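Local structure of synaptotagmin IV (Rattus norvegicus, 1W15) at residues G130-W133 with K134-D138. The protein is a synaptotagmin family member, represented here by its C2B domain, that takes part in the mobility and synaptic capture of neuronal dense core vesicles. Residues are numbered along the deposited sequence; the frame is centred on the assembly and turned at random. Where two conformers were deposited one is given.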
ATOM      1  N   GLY A 130      13.876   5.018 -17.242  1.00 47.96           N
ATOM      2  CA  GLY A 130      13.551   6.259 -17.945  1.00 45.40           C
ATOM      3  C   GLY A 130      12.071   6.660 -18.044  1.00 43.89           C
ATOM      4  O   GLY A 130      11.696   7.793 -17.679  1.00 42.23           O
ATOM      5  N   GLY A 131      11.225   5.765 -18.563  1.00 42.21           N
ATOM      6  CA  GLY A 131       9.795   6.120 -18.777  1.00 40.06           C
ATOM      7  C   GLY A 131       9.028   6.246 -17.462  1.00 38.51           C
ATOM      8  O   GLY A 131       8.116   7.063 -17.314  1.00 37.75           O
ATOM      9  N   HIS A 132       9.388   5.407 -16.495  1.00 37.93           N
ATOM     10  CA  HIS A 132       8.732   5.433 -15.193  1.00 37.99           C
ATOM     11  C   HIS A 132       9.075   6.771 -14.511  1.00 37.46           C
ATOM     12  O   HIS A 132       8.201   7.457 -14.008  1.00 34.74           O
ATOM     13  CB  HIS A 132       9.190   4.224 -14.339  1.00 36.71           C
ATOM     14  CG  HIS A 132       8.333   3.991 -13.119  1.00 37.85           C
ATOM     15  ND1 HIS A 132       8.466   2.871 -12.311  1.00 36.01           N
ATOM     16  CD2 HIS A 132       7.349   4.741 -12.556  1.00 37.46           C
ATOM     17  CE1 HIS A 132       7.595   2.934 -11.317  1.00 36.35           C
ATOM     18  NE2 HIS A 132       6.895   4.056 -11.443  1.00 38.34           N
ATOM     19  N   TRP A 133      10.365   7.149 -14.555  1.00 36.56           N
ATOM     20  CA  TRP A 133      10.783   8.449 -14.000  1.00 37.05           C
ATOM     21  C   TRP A 133      10.114   9.654 -14.689  1.00 35.88           C
ATOM     22  O   TRP A 133       9.721  10.610 -14.030  1.00 33.74           O
ATOM     23  CB  TRP A 133      12.279   8.613 -14.119  1.00 37.37           C
ATOM     24  CG  TRP A 133      12.857   9.643 -13.186  1.00 37.96           C
ATOM     25  CD1 TRP A 133      13.405  10.879 -13.529  1.00 38.41           C
ATOM     26  CD2 TRP A 133      12.960   9.546 -11.762  1.00 38.13           C
ATOM     27  NE1 TRP A 133      13.875  11.501 -12.395  1.00 37.53           N
ATOM     28  CE2 TRP A 133      13.607  10.718 -11.301  1.00 38.07           C
ATOM     29  CE3 TRP A 133      12.590   8.572 -10.821  1.00 38.92           C
ATOM     30  CZ2 TRP A 133      13.877  10.946  -9.947  1.00 38.78           C
ATOM     31  CZ3 TRP A 133      12.867   8.798  -9.466  1.00 39.20           C
ATOM     32  CH2 TRP A 133      13.504   9.984  -9.047  1.00 39.87           C
ATOM     33  N   LYS A 134      10.016   9.614 -16.011  1.00 35.86           N
ATOM     34  CA  LYS A 134       9.309  10.688 -16.743  1.00 36.26           C
ATOM     35  C   LYS A 134       7.853  10.878 -16.243  1.00 36.19           C
ATOM     36  O   LYS A 134       7.347  12.013 -16.086  1.00 33.18           O
ATOM     37  CB  LYS A 134       9.354  10.429 -18.246  1.00 37.13           C
ATOM     38  CG  LYS A 134       8.530  11.475 -19.018  1.00 39.33           C
ATOM     39  CD  LYS A 134       8.873  11.616 -20.473  1.00 41.16           C
ATOM     40  CE  LYS A 134       7.734  12.360 -21.220  1.00 41.99           C
ATOM     41  NZ  LYS A 134       7.451  13.806 -20.751  1.00 40.64           N
ATOM     42  N   GLU A 135       7.191   9.748 -16.002  1.00 35.60           N
ATOM     43  CA  GLU A 135       5.784   9.735 -15.622  1.00 37.37           C
ATOM     44  C   GLU A 135       5.646  10.334 -14.207  1.00 37.11           C
ATOM     45  O   GLU A 135       4.761  11.179 -13.972  1.00 36.68           O
ATOM     46  CB  GLU A 135       5.208   8.312 -15.723  1.00 37.76           C
ATOM     47  CG  GLU A 135       3.687   8.274 -15.840  1.00 46.21           C
ATOM     48  CD  GLU A 135       3.124   6.864 -16.050  1.00 50.20           C
ATOM     49  OE1 GLU A 135       3.871   5.981 -16.520  1.00 51.72           O
ATOM     50  OE2 GLU A 135       1.921   6.649 -15.752  1.00 55.02           O
ATOM     51  N   ILE A 136       6.560   9.923 -13.307  0.50 37.65           N
ATOM     52  CA  ILE A 136       6.752  10.441 -11.923  0.50 38.71           C
ATOM     53  C   ILE A 136       6.909  12.000 -11.851  0.50 40.98           C
ATOM     54  O   ILE A 136       6.288  12.705 -10.947  0.50 42.60           O
ATOM     55  CB  ILE A 136       8.007   9.740 -11.269  0.50 39.06           C
ATOM     56  CG1 ILE A 136       7.695   8.275 -10.885  0.50 38.94           C
ATOM     57  CG2 ILE A 136       8.542  10.510 -10.071  0.50 39.30           C
ATOM     58  CD1 ILE A 136       8.950   7.374 -10.875  0.50 33.58           C
ATOM     59  N   CYS A 137       7.699  12.526 -12.797  1.00 38.49           N
ATOM     60  CA  CYS A 137       7.903  13.958 -12.945  1.00 37.93           C
ATOM     61  C   CYS A 137       6.734  14.631 -13.644  1.00 36.33           C
ATOM     62  O   CYS A 137       6.389  15.778 -13.342  1.00 35.49           O
ATOM     63  CB  CYS A 137       9.183  14.217 -13.713  1.00 37.21           C
ATOM     64  SG  CYS A 137      10.642  13.615 -12.844  1.00 41.16           S
ATOM     65  N   ASP A 138       6.112  13.934 -14.586  1.00 38.10           N
ATOM     66  CA  ASP A 138       4.947  14.510 -15.300  1.00 38.54           C
ATOM     67  C   ASP A 138       3.671  14.542 -14.438  1.00 39.31           C
ATOM     68  O   ASP A 138       2.793  15.379 -14.683  1.00 39.38           O
ATOM     69  CB  ASP A 138       4.653  13.785 -16.626  1.00 37.71           C
ATOM     70  CG  ASP A 138       5.683  14.086 -17.715  1.00 39.16           C
ATOM     71  OD1 ASP A 138       6.514  15.026 -17.584  1.00 41.62           O
ATOM     72  OD2 ASP A 138       5.756  13.372 -18.720  1.00 42.04           O
TER
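Ile136, in the conformer given here, one of two modelled, reaches back between the rings of His132 and Trp133, and this trio forms the inward face of helix 128-138, the short alpha-helix lying against the beta-sandwich of this C2B domain. In that conformer the methyl CD1 does most of the touching. CD1 of Ile136 sits 3.5 Å from CD2 of the His132 imidazole and 3.8 Å from CE3 on the six-membered ring of Trp133, meeting both rings at a slant. Both aromatic residues have CG anti to the backbone N (chi1 -166° for His132), which swings their rings alongside the following turn. Leu23 of strand 18-26 packs against all three side chains.

The imidazole is fixed at both nitrogens: ND1 is hydrogen-bonded to NE2 of His148, whose ring also meets it, and NE2 to the carbonyl O of Ile144. That pairing ties the helix to strand 144-149, to which Glu135 adds a salt bridge with Lys146.

One turn on from Trp133, the thiol of Cys137 lies over a face of the indole, its SG 4.2 Å from the centroid of the five-membered ring of Trp133 and 26° off the normal, a sulfur-aromatic contact. The backbone follows the i to i+4 pattern of an alpha-helix, with Ile136 N bonded to His132 O at 3.0 Å.

On the outer side, Lys134 and Asp138 pair across one turn at the exposed surface. The lysine chain runs extended until it bends at its last torsion (chi4 62°), bringing NZ of Lys134 to the syn lone pair of Asp138 OD2 in a salt bridge of 2.7 Å.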